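PDB 5ZIQ: globin protein from Ramazzottius varieornatus, which probably binds oxygen through its heme as a hexacoordinated member of the globin family, its physiological role being unsettled. Local coordinates for residues A[19-24]-A[29-34]; A[62-67]-A[82-87]; A[132-137]-A[156-161]. All coordinates share one frame; numbering follows the deposited sequence.

Contact 1: A[19-24]-A[29-34]; sequences PRFPLT and FSLVKS. With EDO (1,2-ethanediol), chain I; SO4 (sulfate ion), chain F.
Leu-31 is the common partner of two apolar side chains, Phe-21 and Leu-23, that fold back from the loop before helix 25-38. The leucine pair is the tighter: Leu-23 CD1 lies 3.9 Å from Leu-31 CD2 and equally far from Leu-31 CB, and the two side chains cross at about a right angle. Leu-31 CD2 also comes to the rim of the Phe-21 ring, near its plane, with Phe-21 CZ 4.3 Å away. This looser approach is an edge contact and not a stack.

CG of Leu-31 stands opposite the backbone N (chi1 170°), which carries the CD2 branch to the loop. Pro-22 CD lies 3.6 Å above one face of the Phe-21 ring. Farther out, Phe-21 touches Val-102 and Leu-105 of helix 102-115, and Leu-23 and Leu-31 pack on Ile-153 and Tyr-154, respectively, of helix 148-170. Arg-20 adds salt bridges to Asp-18 and Asp-103.

The chain turns into its helix at Thr-24, whose OG1 accepts from Asp-27 N. Two groups probably from the crystallisation liquor also bind here: Thr-24 OG1 donates to a sulfate, 2.7 Å from SO4 O4, and Thr-24 N gives a nearly straight bond (171°) to O1 of an ethanediol also bonded to Asp-27 OD2. The Asp-27 N bond makes this a threonine N-cap, placed where an N-terminal extension folds against the first helix of the globin fold.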
loop_
_atom_site.group_PDB
_atom_site.type_symbol
_atom_site.label_atom_id
_atom_site.label_comp_id
_atom_site.label_asym_id
_atom_site.label_seq_id
_atom_site.Cartn_x
_atom_site.Cartn_y
_atom_site.Cartn_z
ATOM N N PRO A 19 2.636 12.206 -19.064
ATOM C CA PRO A 19 2.093 10.948 -19.611
ATOM C C PRO A 19 2.731 9.675 -19.058
ATOM O O PRO A 19 2.209 8.587 -19.312
ATOM C CB PRO A 19 2.348 11.060 -21.123
ATOM C CG PRO A 19 3.464 12.037 -21.249
ATOM C CD PRO A 19 3.351 12.987 -20.091
ATOM N N ARG A 20 3.831 9.789 -18.303
ATOM C CA ARG A 20 4.396 8.626 -17.605
ATOM C C ARG A 20 3.491 8.164 -16.455
ATOM O O ARG A 20 3.541 7.007 -16.057
ATOM C CB ARG A 20 5.792 8.941 -17.059
ATOM C CG ARG A 20 6.844 9.119 -18.154
ATOM C CD ARG A 20 8.197 9.447 -17.563
ATOM N NE ARG A 20 8.158 10.772 -16.963
ATOM C CZ ARG A 20 9.104 11.256 -16.167
ATOM N NH1 ARG A 20 10.156 10.517 -15.865
ATOM N NH2 ARG A 20 8.987 12.474 -15.674
ATOM N N PHE A 21 2.688 9.087 -15.927
ATOM C CA PHE A 21 1.746 8.802 -14.852
ATOM C C PHE A 21 0.494 8.206 -15.507
ATOM O O PHE A 21 0.066 8.699 -16.525
ATOM C CB PHE A 21 1.421 10.094 -14.099
ATOM C CG PHE A 21 0.668 9.866 -12.819
ATOM C CD1 PHE A 21 1.312 9.304 -11.727
ATOM C CD2 PHE A 21 -0.681 10.152 -12.731
ATOM C CE1 PHE A 21 0.616 9.062 -10.533
ATOM C CE2 PHE A 21 -1.394 9.902 -11.548
ATOM C CZ PHE A 21 -0.731 9.375 -10.452
ATOM N N PRO A 22 -0.075 7.124 -14.926
ATOM C CA PRO A 22 -1.132 6.416 -15.675
ATOM C C PRO A 22 -2.439 7.187 -15.813
ATOM O O PRO A 22 -3.135 7.044 -16.805
ATOM C CB PRO A 22 -1.329 5.129 -14.857
ATOM C CG PRO A 22 -0.831 5.466 -13.468
ATOM C CD PRO A 22 0.329 6.380 -13.710
ATOM N N LEU A 23 -2.813 7.958 -14.792
ATOM C CA LEU A 23 -4.153 8.563 -14.775
ATOM C C LEU A 23 -4.253 9.833 -15.594
ATOM O O LEU A 23 -3.317 10.645 -15.598
ATOM C CB LEU A 23 -4.584 8.869 -13.325
ATOM C CG LEU A 23 -4.557 7.671 -12.366
ATOM C CD1 LEU A 23 -4.928 8.174 -10.961
ATOM C CD2 LEU A 23 -5.502 6.568 -12.847
ATOM N N THR A 24 -5.392 10.025 -16.251
ATOM C CA THR A 24 -5.682 11.316 -16.887
ATOM C C THR A 24 -5.744 12.408 -15.831
ATOM O O THR A 24 -5.839 12.098 -14.640
ATOM C CB THR A 24 -7.036 11.287 -17.591
ATOM O OG1 THR A 24 -8.064 11.082 -16.604
ATOM C CG2 THR A 24 -7.090 10.171 -18.633
ATOM N N PHE A 29 -7.013 13.948 -10.304
ATOM C CA PHE A 29 -7.643 14.790 -9.297
ATOM C C PHE A 29 -8.576 13.966 -8.413
ATOM O O PHE A 29 -8.573 14.152 -7.185
ATOM C CB PHE A 29 -8.406 15.951 -9.951
ATOM C CG PHE A 29 -9.031 16.883 -8.951
ATOM C CD1 PHE A 29 -8.220 17.639 -8.105
ATOM C CD2 PHE A 29 -10.420 16.973 -8.824
ATOM C CE1 PHE A 29 -8.783 18.516 -7.174
ATOM C CE2 PHE A 29 -10.991 17.846 -7.903
ATOM C CZ PHE A 29 -10.165 18.605 -7.074
ATOM N N SER A 30 -9.319 13.024 -9.014
ATOM C CA SER A 30 -10.215 12.144 -8.233
ATOM C C SER A 30 -9.416 11.328 -7.205
ATOM O O SER A 30 -9.832 11.176 -6.045
ATOM C CB SER A 30 -11.013 11.216 -9.154
ATOM O OG SER A 30 -11.956 11.951 -9.924
ATOM N N LEU A 31 -8.271 10.799 -7.627
ATOM C CA LEU A 31 -7.363 10.088 -6.728
ATOM C C LEU A 31 -6.905 10.971 -5.553
ATOM O O LEU A 31 -7.030 10.580 -4.405
ATOM C CB LEU A 31 -6.142 9.553 -7.493
ATOM C CG LEU A 31 -5.024 9.001 -6.586
ATOM C CD1 LEU A 31 -5.419 7.694 -5.920
ATOM C CD2 LEU A 31 -3.709 8.847 -7.331
ATOM N N VAL A 32 -6.377 12.155 -5.861
ATOM C CA VAL A 32 -5.859 13.053 -4.833
ATOM C C VAL A 32 -6.969 13.437 -3.835
ATOM O O VAL A 32 -6.732 13.424 -2.620
ATOM C CB VAL A 32 -5.155 14.273 -5.479
ATOM C CG1 VAL A 32 -4.769 15.325 -4.441
ATOM C CG2 VAL A 32 -3.923 13.805 -6.236
ATOM N N LYS A 33 -8.168 13.778 -4.336
ATOM C CA LYS A 33 -9.281 14.140 -3.429
ATOM C C LYS A 33 -9.688 12.980 -2.535
ATOM O O LYS A 33 -9.901 13.157 -1.329
ATOM C CB LYS A 33 -10.531 14.563 -4.191
ATOM C CG LYS A 33 -10.598 15.960 -4.745
ATOM C CD LYS A 33 -12.080 16.296 -5.023
ATOM C CE LYS A 33 -12.761 15.353 -6.031
ATOM N NZ LYS A 33 -14.040 15.899 -6.579
ATOM N N SER A 34 -9.820 11.794 -3.127
ATOM C CA SER A 34 -10.237 10.614 -2.388
ATOM C C SER A 34 -9.201 10.219 -1.340
ATOM O O SER A 34 -9.524 9.933 -0.175
ATOM C CB SER A 34 -10.460 9.462 -3.362
ATOM O OG SER A 34 -10.741 8.282 -2.657
HETATM C C1 EDO I . -6.583 6.463 -16.846
HETATM O O1 EDO I . -7.091 7.701 -16.330
HETATM C C2 EDO I . -7.678 5.611 -17.480
HETATM O O2 EDO I . -8.274 6.183 -18.652
HETATM S S SO4 F . -10.599 11.976 -19.327
HETATM O O1 SO4 F . -12.070 12.079 -19.411
HETATM O O2 SO4 F . -10.166 10.920 -20.270
HETATM O O3 SO4 F . -10.006 13.255 -19.766
HETATM O O4 SO4 F . -10.311 11.763 -17.900
#

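Contact 2: A[62-67]-A[82-87]; sequences DLFPKF and EEAALA. With HEM (protoporphyrin IX containing Fe), chain E.
This is a buried apolar contact between the loop after helix 42-56 and helix 79-97, in which Phe-64 and Phe-67 converge on the methyl of Ala-84 beside the heme. Ala-84 CB meets the edge of the Phe-67 ring, in its plane, 3.6 Å from Phe-67 CZ. Toward Phe-64 the same methyl is less close, 4.1 Å from Phe-64 CE2. A backbone bond from Phe-67 N to Phe-64 O (3.0 Å) closes the turn that sends both rings the same way.

Phe-64 does more than touch the helix. CG lies opposite its own carbonyl carbon (chi1 -62°), and the ring thereby reaches the porphyrin: Phe-64 CZ is 3.2 Å from HEM CHB, and HEM CMA sits 3.6 Å above one face, offset to the rim. The propionate oxygen O2A approaches the ring's edge in plane, 3.3 Å from Phe-64 CE2. The placement matches the globin CD corner, whose phenylalanine wedges against the heme where the E helix passes. An alanine here would strip the aromatic packing from the heme methyl and meso carbon and is likely to let the heme edge shift, while Ala-84 would keep just one of its two rings.

On the helix side, Ala-84 O accepts a hydrogen bond from ND1 of His-88, an axial ligand of the heme iron, which should help fix the turn of that imidazole. Farther along the helix, Ala-87 O comes within 3.2 Å of HEM CMD. Phe-67 also makes an edge-to-face ring contact with Phe-81; Phe-54 of helix 42-56 touches Phe-67 as well, and Leu-50 of that helix touches Ala-84.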
loop_
_atom_site.group_PDB
_atom_site.type_symbol
_atom_site.label_atom_id
_atom_site.label_comp_id
_atom_site.label_asym_id
_atom_site.label_seq_id
_atom_site.Cartn_x
_atom_site.Cartn_y
_atom_site.Cartn_z
ATOM N N ASP A 62 4.378 -15.000 9.237
ATOM C CA ASP A 62 5.675 -15.627 9.494
ATOM C C ASP A 62 6.880 -14.848 8.976
ATOM O O ASP A 62 8.001 -15.075 9.445
ATOM C CB ASP A 62 5.729 -17.033 8.879
ATOM C CG ASP A 62 4.769 -18.010 9.523
ATOM O OD1 ASP A 62 4.313 -17.771 10.658
ATOM O OD2 ASP A 62 4.487 -19.045 8.885
ATOM N N LEU A 63 6.666 -13.956 8.004
ATOM C CA LEU A 63 7.757 -13.087 7.525
ATOM C C LEU A 63 8.059 -11.964 8.514
ATOM O O LEU A 63 9.069 -11.278 8.381
ATOM C CB LEU A 63 7.479 -12.539 6.108
ATOM C CG LEU A 63 7.206 -13.509 4.949
ATOM C CD1 LEU A 63 7.322 -12.777 3.617
ATOM C CD2 LEU A 63 8.148 -14.695 4.956
ATOM N N PHE A 64 7.189 -11.802 9.513
ATOM C CA PHE A 64 7.380 -10.815 10.575
ATOM C C PHE A 64 7.498 -11.560 11.914
ATOM O O PHE A 64 6.503 -11.679 12.659
ATOM C CB PHE A 64 6.195 -9.867 10.686
ATOM C CG PHE A 64 5.915 -9.030 9.470
ATOM C CD1 PHE A 64 5.061 -9.497 8.466
ATOM C CD2 PHE A 64 6.464 -7.752 9.348
ATOM C CE1 PHE A 64 4.752 -8.692 7.359
ATOM C CE2 PHE A 64 6.170 -6.952 8.246
ATOM C CZ PHE A 64 5.311 -7.416 7.259
ATOM N N PRO A 65 8.701 -12.078 12.238
ATOM C CA PRO A 65 8.849 -12.900 13.457
ATOM C C PRO A 65 8.446 -12.191 14.769
ATOM O O PRO A 65 8.047 -12.861 15.728
ATOM C CB PRO A 65 10.345 -13.253 13.471
ATOM C CG PRO A 65 10.821 -13.032 12.075
ATOM C CD PRO A 65 9.993 -11.898 11.548
ATOM N N LYS A 66 8.515 -10.858 14.791
ATOM C CA LYS A 66 8.128 -10.064 15.973
ATOM C C LYS A 66 6.642 -10.170 16.353
ATOM O O LYS A 66 6.254 -9.778 17.469
ATOM C CB LYS A 66 8.526 -8.591 15.792
ATOM C CG LYS A 66 10.023 -8.335 15.882
ATOM C CD LYS A 66 10.373 -6.917 15.448
ATOM C CE LYS A 66 11.863 -6.773 15.149
ATOM N NZ LYS A 66 12.232 -5.426 14.615
ATOM N N PHE A 67 5.826 -10.706 15.437
ATOM C CA PHE A 67 4.366 -10.799 15.635
ATOM C C PHE A 67 3.887 -12.186 16.068
ATOM O O PHE A 67 2.699 -12.360 16.347
ATOM C CB PHE A 67 3.575 -10.364 14.365
ATOM C CG PHE A 67 3.987 -9.033 13.782
ATOM C CD1 PHE A 67 4.689 -8.085 14.540
ATOM C CD2 PHE A 67 3.634 -8.712 12.464
ATOM C CE1 PHE A 67 5.069 -6.869 13.983
ATOM C CE2 PHE A 67 3.996 -7.485 11.912
ATOM C CZ PHE A 67 4.725 -6.579 12.673
ATOM N N GLU A 82 3.053 -1.251 15.041
ATOM C CA GLU A 82 2.882 0.158 14.646
ATOM C C GLU A 82 3.947 0.534 13.598
ATOM O O GLU A 82 3.612 1.140 12.572
ATOM C CB GLU A 82 2.976 1.095 15.862
ATOM C CG GLU A 82 1.828 1.033 16.872
ATOM C CD GLU A 82 2.219 1.469 18.300
ATOM O OE1 GLU A 82 3.301 2.045 18.549
ATOM O OE2 GLU A 82 1.443 1.203 19.224
ATOM N N GLU A 83 5.204 0.096 13.815
ATOM C CA GLU A 83 6.287 0.418 12.870
ATOM C C GLU A 83 6.033 -0.242 11.522
ATOM O O GLU A 83 6.173 0.407 10.486
ATOM C CB GLU A 83 7.669 0.049 13.434
ATOM C CG GLU A 83 8.066 0.957 14.595
ATOM C CD GLU A 83 9.130 0.376 15.519
ATOM O OE1 GLU A 83 9.606 1.129 16.392
ATOM O OE2 GLU A 83 9.476 -0.823 15.420
ATOM N N ALA A 84 5.646 -1.523 11.539
ATOM C CA ALA A 84 5.404 -2.256 10.295
ATOM C C ALA A 84 4.187 -1.713 9.543
ATOM O O ALA A 84 4.204 -1.596 8.316
ATOM C CB ALA A 84 5.255 -3.748 10.578
ATOM N N ALA A 85 3.157 -1.350 10.297
ATOM C CA ALA A 85 1.951 -0.778 9.714
ATOM C C ALA A 85 2.275 0.528 8.989
ATOM O O ALA A 85 1.834 0.737 7.845
ATOM C CB ALA A 85 0.898 -0.572 10.789
ATOM N N LEU A 86 3.083 1.382 9.637
ATOM C CA LEU A 86 3.476 2.636 9.007
ATOM C C LEU A 86 4.348 2.404 7.782
ATOM O O LEU A 86 4.214 3.116 6.801
ATOM C CB LEU A 86 4.164 3.560 10.004
ATOM C CG LEU A 86 3.186 4.166 11.005
ATOM C CD1 LEU A 86 3.966 4.789 12.156
ATOM C CD2 LEU A 86 2.302 5.205 10.315
ATOM N N ALA A 87 5.218 1.380 7.832
ATOM C CA ALA A 87 6.069 1.071 6.674
ATOM C C ALA A 87 5.246 0.638 5.470
ATOM O O ALA A 87 5.602 0.953 4.334
ATOM C CB ALA A 87 7.098 -0.003 7.026
HETATM C CHA HEM E . 9.769 -3.932 4.847
HETATM C CHB HEM E . 6.805 -7.720 4.400
HETATM C CHC HEM E . 4.911 -5.538 0.439
HETATM C CHD HEM E . 6.658 -1.357 2.163
HETATM C C1A HEM E . 9.190 -5.164 5.025
HETATM C C2A HEM E . 9.669 -6.169 5.902
HETATM C C3A HEM E . 8.837 -7.241 5.780
HETATM C C4A HEM E . 7.835 -6.908 4.837
HETATM C CMA HEM E . 8.945 -8.539 6.535
HETATM C CAA HEM E . 10.881 -6.050 6.799
HETATM C CBA HEM E . 10.494 -6.164 8.279
HETATM C CGA HEM E . 9.706 -4.957 8.709
HETATM O O1A HEM E . 10.117 -3.810 8.427
HETATM O O2A HEM E . 8.641 -5.095 9.343
HETATM C C1B HEM E . 6.062 -7.476 3.231
HETATM C C2B HEM E . 5.203 -8.425 2.623
HETATM C C3B HEM E . 4.662 -7.844 1.510
HETATM C C4B HEM E . 5.205 -6.469 1.446
HETATM C CMB HEM E . 4.957 -9.833 3.116
HETATM C CAB HEM E . 3.716 -8.441 0.558
HETATM C CBB HEM E . 2.667 -9.124 1.015
HETATM C C1C HEM E . 5.131 -4.178 0.599
HETATM C C2C HEM E . 4.494 -3.138 -0.083
HETATM C C3C HEM E . 4.984 -1.943 0.436
HETATM C C4C HEM E . 5.930 -2.264 1.437
HETATM C CMC HEM E . 3.465 -3.291 -1.172
HETATM C CAC HEM E . 4.623 -0.562 0.071
HETATM C CBC HEM E . 3.866 -0.281 -0.970
HETATM C C1D HEM E . 7.696 -1.773 2.995
HETATM C C2D HEM E . 8.649 -0.800 3.558
HETATM C C3D HEM E . 9.513 -1.513 4.304
HETATM C C4D HEM E . 9.090 -2.921 4.188
HETATM C CMD HEM E . 8.639 0.696 3.330
HETATM C CAD HEM E . 10.689 -0.970 5.095
HETATM C CBD HEM E . 11.958 -1.219 4.290
HETATM C CGD HEM E . 13.179 -0.708 5.015
HETATM O O1D HEM E . 13.043 0.091 5.965
HETATM O O2D HEM E . 14.326 -1.080 4.663
HETATM N NA HEM E . 8.091 -5.643 4.354
HETATM N NB HEM E . 6.034 -6.368 2.488
HETATM N NC HEM E . 6.003 -3.625 1.498
HETATM N ND HEM E . 7.998 -3.027 3.400
HETATM FE FE HEM E . 7.071 -4.635 2.957
#

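Contact 3: A[132-137]-A[156-161]; sequences KCLVFA and IWISWT
Ile-158 gives up the largest area in the contact, about 60 Å², by pushing its terminal methyl onto two consecutive residues of the facing helix, Leu-134 and Val-135. Ile-158 CD1 lies 3.8 Å from Leu-134 CD2 and also 3.8 Å from Val-135 CG2, while Leu-134 CD2 stays within 3.9 Å of Ile-158 CG1. The isoleucine owes this reach to an extended outer torsion: chi2 of 168° sets CD1 opposite CA and points it at helix 127-142.

Leu-134, with some 45 Å² buried, meets it obliquely through the CD2 branch. Val-135 contributes about half that area with the CG2 branch alone, and its side chain also touches Tyr-146 in the loop between the helices. The two segments belong to the last two helices of the globin fold, conventionally G and H, and the side chain of Leu-134 is about 7 Å from the heme. Tyr-92 of helix 79-97 touches both Leu-134 and Thr-161, tying the pair to the helix that carries His-88. Met-49 of helix 42-56 also packs on Leu-134.

Within helix 148-170, Thr-161 OG1 donates to Ile-158 O at 2.8 Å; the donor OG1 is tilted 22° from the carbonyl plane, with a C=O...donor angle of 122°. That threonine's methyl, CG2, rests 3.8 Å above one face of the Trp-157 indole, near its rim.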
loop_
_atom_site.group_PDB
_atom_site.type_symbol
_atom_site.label_atom_id
_atom_site.label_comp_id
_atom_site.label_asym_id
_atom_site.label_seq_id
_atom_site.Cartn_x
_atom_site.Cartn_y
_atom_site.Cartn_z
ATOM N N LYS A 132 -4.859 -6.070 -2.601
ATOM C CA LYS A 132 -6.182 -6.400 -2.064
ATOM C C LYS A 132 -6.338 -5.836 -0.666
ATOM O O LYS A 132 -7.420 -5.449 -0.288
ATOM C CB LYS A 132 -6.422 -7.927 -2.021
ATOM C CG LYS A 132 -7.004 -8.535 -3.298
ATOM C CD LYS A 132 -6.909 -10.060 -3.318
ATOM C CE LYS A 132 -8.190 -10.730 -2.838
ATOM N NZ LYS A 132 -8.385 -12.052 -3.456
ATOM N N CYS A 133 -5.246 -5.803 0.091
ATOM C CA CYS A 133 -5.271 -5.288 1.469
ATOM C C CYS A 133 -5.471 -3.786 1.508
ATOM O O CYS A 133 -6.260 -3.294 2.315
ATOM C CB CYS A 133 -4.014 -5.688 2.225
ATOM S SG CYS A 133 -3.844 -7.476 2.315
ATOM N N LEU A 134 -4.771 -3.063 0.627
ATOM C CA LEU A 134 -5.006 -1.631 0.480
ATOM C C LEU A 134 -6.421 -1.359 0.000
ATOM O O LEU A 134 -7.093 -0.496 0.551
ATOM C CB LEU A 134 -3.978 -0.980 -0.457
ATOM C CG LEU A 134 -4.177 0.525 -0.666
ATOM C CD1 LEU A 134 -4.188 1.336 0.634
ATOM C CD2 LEU A 134 -3.079 1.021 -1.603
ATOM N N VAL A 135 -6.879 -2.105 -1.007
ATOM C CA VAL A 135 -8.281 -1.979 -1.456
ATOM C C VAL A 135 -9.275 -2.194 -0.303
ATOM O O VAL A 135 -10.222 -1.422 -0.139
ATOM C CB VAL A 135 -8.564 -2.917 -2.650
ATOM C CG1 VAL A 135 -10.055 -3.050 -2.925
ATOM C CG2 VAL A 135 -7.820 -2.413 -3.877
ATOM N N PHE A 136 -9.043 -3.227 0.499
ATOM C CA PHE A 136 -9.879 -3.483 1.677
ATOM C C PHE A 136 -9.931 -2.277 2.606
ATOM O O PHE A 136 -11.007 -1.880 3.056
ATOM C CB PHE A 136 -9.415 -4.720 2.443
ATOM C CG PHE A 136 -10.206 -4.975 3.694
ATOM C CD1 PHE A 136 -11.522 -5.438 3.622
ATOM C CD2 PHE A 136 -9.646 -4.722 4.945
ATOM C CE1 PHE A 136 -12.249 -5.672 4.778
ATOM C CE2 PHE A 136 -10.375 -4.951 6.111
ATOM C CZ PHE A 136 -11.680 -5.415 6.020
ATOM N N ALA A 137 -8.765 -1.710 2.909
ATOM C CA ALA A 137 -8.719 -0.553 3.796
ATOM C C ALA A 137 -9.433 0.643 3.177
ATOM O O ALA A 137 -10.149 1.360 3.869
ATOM C CB ALA A 137 -7.289 -0.205 4.168
ATOM N N ILE A 156 -6.293 0.916 -11.258
ATOM C CA ILE A 156 -5.258 1.324 -12.215
ATOM C C ILE A 156 -4.002 1.794 -11.485
ATOM O O ILE A 156 -2.861 1.391 -11.800
ATOM C CB ILE A 156 -5.754 2.485 -13.116
ATOM C CG1 ILE A 156 -6.916 2.003 -14.006
ATOM C CG2 ILE A 156 -4.599 3.051 -13.961
ATOM C CD1 ILE A 156 -7.664 3.126 -14.725
ATOM N N TRP A 157 -4.212 2.676 -10.515
ATOM C CA TRP A 157 -3.086 3.309 -9.842
ATOM C C TRP A 157 -2.354 2.315 -8.935
ATOM O O TRP A 157 -1.120 2.263 -8.934
ATOM C CB TRP A 157 -3.580 4.541 -9.071
ATOM C CG TRP A 157 -2.508 5.216 -8.257
ATOM C CD1 TRP A 157 -1.566 6.095 -8.702
ATOM C CD2 TRP A 157 -2.303 5.065 -6.863
ATOM N NE1 TRP A 157 -0.785 6.521 -7.649
ATOM C CE2 TRP A 157 -1.211 5.897 -6.504
ATOM C CE3 TRP A 157 -2.940 4.301 -5.868
ATOM C CZ2 TRP A 157 -0.731 5.984 -5.185
ATOM C CZ3 TRP A 157 -2.470 4.394 -4.551
ATOM C CH2 TRP A 157 -1.363 5.223 -4.230
ATOM N N ILE A 158 -3.093 1.514 -8.170
ATOM C CA ILE A 158 -2.427 0.527 -7.299
ATOM C C ILE A 158 -1.630 -0.464 -8.151
ATOM O O ILE A 158 -0.487 -0.780 -7.802
ATOM C CB ILE A 158 -3.431 -0.199 -6.371
ATOM C CG1 ILE A 158 -4.041 0.803 -5.384
ATOM C CG2 ILE A 158 -2.755 -1.344 -5.611
ATOM C CD1 ILE A 158 -5.232 0.263 -4.619
ATOM N N SER A 159 -2.213 -0.927 -9.260
ATOM C CA SER A 159 -1.494 -1.829 -10.183
ATOM C C SER A 159 -0.191 -1.210 -10.690
ATOM O O SER A 159 0.853 -1.862 -10.690
ATOM C CB SER A 159 -2.376 -2.229 -11.367
ATOM O OG SER A 159 -3.396 -3.100 -10.933
ATOM N N TRP A 160 -0.260 0.060 -11.080
ATOM C CA TRP A 160 0.904 0.758 -11.611
ATOM C C TRP A 160 1.988 0.871 -10.528
ATOM O O TRP A 160 3.170 0.594 -10.795
ATOM C CB TRP A 160 0.473 2.118 -12.142
ATOM C CG TRP A 160 1.586 2.958 -12.691
ATOM C CD1 TRP A 160 2.033 2.983 -13.988
ATOM C CD2 TRP A 160 2.373 3.903 -11.976
ATOM N NE1 TRP A 160 3.066 3.890 -14.114
ATOM C CE2 TRP A 160 3.285 4.473 -12.899
ATOM C CE3 TRP A 160 2.399 4.338 -10.636
ATOM C CZ2 TRP A 160 4.220 5.444 -12.534
ATOM C CZ3 TRP A 160 3.330 5.308 -10.274
ATOM C CH2 TRP A 160 4.230 5.848 -11.217
ATOM N N THR A 161 1.603 1.242 -9.302
ATOM C CA THR A 161 2.604 1.274 -8.219
ATOM C C THR A 161 3.263 -0.083 -7.996
ATOM O O THR A 161 4.477 -0.131 -7.789
ATOM C CB THR A 161 2.064 1.802 -6.856
ATOM O OG1 THR A 161 1.106 0.890 -6.288
ATOM C CG2 THR A 161 1.443 3.170 -7.025
#

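How the contacts relate
The contacts follow one another in series along the chain, each closing before the next opens. Contacts 1 and 2 lie on opposite sides of the chain's centre, their own centres about 30 Å apart, whereas contact 3 lies nearer that centre, its centre about 14 Å from that of contact 1 and about 19 Å from that of contact 2. Contact 1 touches contact 3 directly: Pro-22 CG packs 3.6 Å from Trp-160 CG, and Leu-31 CD2 3.7 Å from Trp-157 CD1, so helix 148-170 joins both into one packed region. Contact 2 stands apart at the heme, joined to contact 3 through helix 79-97, which supplies segment 82-87 and also Tyr-92, which packs on Leu-134.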